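Protein ACDH-11, isoform b (Caenorhabditis elegans, PDB 4Y9J) belongs to the acyl-CoA dehydrogenase family and binds flavin-adenine dinucleotide as a four-chain assembly. Local coordinates at residues B[203-208]-B[219-224]. Numbering follows the deposited sequence.
Sequences CDTYAV and GYKWFS. With FAD (flavin-adenine dinucleotide), chain E.
Thr205 meets Gly219 and Lys221 at the open end of the beta hairpin formed by strands 206-209 and 214-225, in the beta domain of the acyl-CoA dehydrogenase fold. No direct hydrogen bond joins the two segments here. The backbones come close at Thr205 and Gly219; beyond them, where the loop before strand 206-209 turns away, a water accepts from Tyr220 N at 2.9 Å and donates weakly to Asp204 O. Thr205 OG1 lies 3.4 Å from Gly219 CA, on the side where a side chain would point, and Thr205 CG2 is 3.9 Å from the same CA. The end of the Lys221 chain crosses Thr205 at about a right angle, its CE 3.5 Å from Thr205 OG1. A bend at chi2 (-62°) turns the lysine chain back toward Thr205. Glu192 joins the two polar ends, its OE2 taking a salt bridge from Lys221 NZ and a hydrogen bond from Thr205 OG1; Thr234 OG1 and the carbonyls of Leu235 and Trp189 also bind the ammonium. Farther along the strand, past the corner at Trp222, Phe223 O lies 3.1 Å from N3 of the flavin, and Phe223 CD2 approaches FAD C9A to 3.4 Å. The buried ammonium is thus compensated by a carboxylate and neutral oxygens, which would favour its charged form, and the shared Glu192 ties both sides of the hairpin mouth together.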
loop_
_atom_site.group_PDB
_atom_site.type_symbol
_atom_site.label_atom_id
_atom_site.label_comp_id
_atom_site.label_asym_id
_atom_site.label_seq_id
_atom_site.Cartn_x
_atom_site.Cartn_y
_atom_site.Cartn_z
ATOM N N CYS B 203 -2.832 31.870 -16.803
ATOM C CA CYS B 203 -1.403 31.607 -16.835
ATOM C C CYS B 203 -0.638 32.676 -16.079
ATOM O O CYS B 203 -0.702 33.852 -16.418
ATOM C CB CYS B 203 -0.906 31.510 -18.279
ATOM S SG CYS B 203 0.910 31.219 -18.401
ATOM N N ASP B 204 0.137 32.240 -15.082
ATOM C CA ASP B 204 1.020 33.113 -14.295
ATOM C C ASP B 204 2.461 32.521 -14.280
ATOM O O ASP B 204 3.143 32.539 -13.208
ATOM C CB ASP B 204 0.486 33.177 -12.862
ATOM C CG ASP B 204 0.918 34.413 -12.143
ATOM O OD1 ASP B 204 0.797 35.537 -12.724
ATOM O OD2 ASP B 204 1.355 34.317 -10.996
ATOM N N THR B 205 2.935 32.069 -15.456
ATOM C CA THR B 205 4.347 31.726 -15.647
ATOM C C THR B 205 5.048 32.797 -16.410
ATOM O O THR B 205 4.472 33.327 -17.379
ATOM C CB THR B 205 4.441 30.377 -16.341
ATOM O OG1 THR B 205 3.829 29.420 -15.485
ATOM C CG2 THR B 205 5.863 29.974 -16.623
ATOM N N TYR B 206 6.283 33.145 -15.966
ATOM C CA TYR B 206 7.038 34.271 -16.458
ATOM C C TYR B 206 8.342 33.762 -17.028
ATOM O O TYR B 206 8.892 32.743 -16.546
ATOM C CB TYR B 206 7.283 35.323 -15.348
ATOM C CG TYR B 206 5.969 35.882 -14.912
ATOM C CD1 TYR B 206 5.197 35.211 -13.985
ATOM C CD2 TYR B 206 5.444 37.017 -15.509
ATOM C CE1 TYR B 206 3.938 35.656 -13.632
ATOM C CE2 TYR B 206 4.192 37.477 -15.188
ATOM C CZ TYR B 206 3.425 36.789 -14.255
ATOM O OH TYR B 206 2.200 37.249 -13.872
ATOM N N ALA B 207 8.799 34.433 -18.068
ATOM C CA ALA B 207 10.007 34.055 -18.807
ATOM C C ALA B 207 10.978 35.205 -18.782
ATOM O O ALA B 207 10.663 36.312 -19.253
ATOM C CB ALA B 207 9.665 33.717 -20.247
ATOM N N VAL B 208 12.170 34.949 -18.244
ATOM C CA VAL B 208 13.154 35.982 -18.127
ATOM C C VAL B 208 14.265 35.739 -19.118
ATOM O O VAL B 208 14.889 34.709 -19.094
ATOM C CB VAL B 208 13.744 36.044 -16.717
ATOM C CG1 VAL B 208 14.894 37.033 -16.668
ATOM C CG2 VAL B 208 12.661 36.454 -15.722
ATOM N N GLY B 219 7.270 29.568 -12.782
ATOM C CA GLY B 219 5.813 29.344 -12.729
ATOM C C GLY B 219 5.441 28.049 -12.098
ATOM O O GLY B 219 6.352 27.254 -11.675
ATOM N N TYR B 220 4.128 27.780 -12.046
ATOM C CA TYR B 220 3.620 26.578 -11.473
ATOM C C TYR B 220 2.685 25.892 -12.472
ATOM O O TYR B 220 1.664 26.499 -12.837
ATOM C CB TYR B 220 2.878 26.870 -10.170
ATOM C CG TYR B 220 2.629 25.636 -9.314
ATOM C CD1 TYR B 220 1.626 24.709 -9.583
ATOM C CD2 TYR B 220 3.361 25.458 -8.174
ATOM C CE1 TYR B 220 1.416 23.616 -8.749
ATOM C CE2 TYR B 220 3.204 24.343 -7.382
ATOM C CZ TYR B 220 2.226 23.444 -7.627
ATOM O OH TYR B 220 2.133 22.353 -6.788
ATOM N N LYS B 221 3.028 24.706 -12.960
ATOM C CA LYS B 221 2.184 24.000 -13.913
ATOM C C LYS B 221 1.329 23.011 -13.120
ATOM O O LYS B 221 1.820 22.122 -12.438
ATOM C CB LYS B 221 3.039 23.337 -14.962
ATOM C CG LYS B 221 3.840 24.338 -15.747
ATOM C CD LYS B 221 2.932 25.332 -16.527
ATOM C CE LYS B 221 3.737 26.406 -17.211
ATOM N NZ LYS B 221 2.865 27.178 -18.139
ATOM N N TRP B 222 0.027 23.184 -13.197
ATOM C CA TRP B 222 -0.913 22.518 -12.290
ATOM C C TRP B 222 -1.271 21.120 -12.706
ATOM O O TRP B 222 -1.612 20.331 -11.831
ATOM C CB TRP B 222 -2.163 23.404 -12.163
ATOM C CG TRP B 222 -3.292 22.977 -11.313
ATOM C CD1 TRP B 222 -4.623 23.059 -11.681
ATOM C CD2 TRP B 222 -3.280 22.635 -9.929
ATOM N NE1 TRP B 222 -5.429 22.655 -10.649
ATOM C CE2 TRP B 222 -4.637 22.421 -9.542
ATOM C CE3 TRP B 222 -2.275 22.520 -8.952
ATOM C CZ2 TRP B 222 -4.981 22.043 -8.245
ATOM C CZ3 TRP B 222 -2.620 22.125 -7.664
ATOM C CH2 TRP B 222 -3.963 21.878 -7.327
ATOM N N PHE B 223 -1.285 20.839 -14.012
ATOM C CA PHE B 223 -1.433 19.490 -14.548
ATOM C C PHE B 223 -0.378 19.345 -15.631
ATOM O O PHE B 223 -0.466 20.061 -16.645
ATOM C CB PHE B 223 -2.780 19.177 -15.244
ATOM C CG PHE B 223 -3.951 18.982 -14.291
ATOM C CD1 PHE B 223 -4.492 20.058 -13.586
ATOM C CD2 PHE B 223 -4.448 17.711 -14.027
ATOM C CE1 PHE B 223 -5.572 19.836 -12.679
ATOM C CE2 PHE B 223 -5.498 17.516 -13.120
ATOM C CZ PHE B 223 -6.036 18.579 -12.459
ATOM N N SER B 224 0.546 18.396 -15.434
ATOM C CA SER B 224 1.576 18.086 -16.475
ATOM C C SER B 224 1.672 16.592 -16.648
ATOM O O SER B 224 2.326 15.907 -15.849
ATOM C CB SER B 224 2.927 18.636 -15.999
ATOM O OG SER B 224 2.896 20.012 -15.946
HETATM P PA FAD E . -12.249 25.082 -15.346
HETATM O O1A FAD E . -12.143 25.927 -16.615
HETATM O O2A FAD E . -11.951 25.768 -14.003
HETATM O O5B FAD E . -13.774 24.586 -15.146
HETATM C C5B FAD E . -14.396 23.838 -16.185
HETATM C C4B FAD E . -15.866 24.144 -16.135
HETATM O O4B FAD E . -15.966 25.569 -16.347
HETATM C C3B FAD E . -16.672 23.432 -17.173
HETATM O O3B FAD E . -18.110 23.399 -16.834
HETATM C C2B FAD E . -16.568 24.450 -18.293
HETATM O O2B FAD E . -17.600 24.267 -19.276
HETATM C C1B FAD E . -16.744 25.772 -17.507
HETATM N N9A FAD E . -16.308 26.941 -18.294
HETATM C C8A FAD E . -15.019 27.356 -18.503
HETATM N N7A FAD E . -15.015 28.437 -19.337
HETATM C C5A FAD E . -16.317 28.748 -19.623
HETATM C C6A FAD E . -17.003 29.766 -20.423
HETATM N N6A FAD E . -16.282 30.723 -21.072
HETATM N N1A FAD E . -18.357 29.709 -20.461
HETATM C C2A FAD E . -19.056 28.754 -19.836
HETATM N N3A FAD E . -18.504 27.801 -19.084
HETATM C C4A FAD E . -17.158 27.759 -18.948
HETATM N N1 FAD E . -3.443 20.323 -18.835
HETATM C C2 FAD E . -2.201 20.536 -19.366
HETATM O O2 FAD E . -1.954 21.691 -19.801
HETATM N N3 FAD E . -1.319 19.613 -19.549
HETATM C C4 FAD E . -1.439 18.357 -19.188
HETATM O O4 FAD E . -0.558 17.545 -19.364
HETATM C C4X FAD E . -2.771 18.022 -18.567
HETATM N N5 FAD E . -2.924 16.731 -18.033
HETATM C C5X FAD E . -4.209 16.546 -17.452
HETATM C C6 FAD E . -4.433 15.226 -16.958
HETATM C C7 FAD E . -5.714 14.934 -16.382
HETATM C C7M FAD E . -5.898 13.524 -15.923
HETATM C C8 FAD E . -6.681 16.005 -16.252
HETATM C C8M FAD E . -8.044 15.709 -15.606
HETATM C C9 FAD E . -6.471 17.294 -16.727
HETATM C C9A FAD E . -5.203 17.607 -17.319
HETATM N N10 FAD E . -4.962 18.881 -17.754
HETATM C C10 FAD E . -3.702 19.107 -18.362
HETATM C "C1'" FAD E . -5.881 19.940 -17.539
HETATM C "C2'" FAD E . -7.117 20.090 -18.435
HETATM O "O2'" FAD E . -6.805 20.631 -19.705
HETATM C "C3'" FAD E . -8.114 20.997 -17.720
HETATM O "O3'" FAD E . -8.513 20.268 -16.585
HETATM C "C4'" FAD E . -9.282 21.354 -18.620
HETATM O "O4'" FAD E . -8.859 22.103 -19.761
HETATM C "C5'" FAD E . -10.363 22.109 -17.838
HETATM O "O5'" FAD E . -9.788 23.353 -17.262
HETATM P P FAD E . -9.862 23.525 -15.611
HETATM O O1P FAD E . -9.406 22.255 -15.010
HETATM O O2P FAD E . -9.196 24.836 -15.276
HETATM O O3P FAD E . -11.473 23.694 -15.376
HETATM O O HOH W 1 2.226 29.919 -12.307
#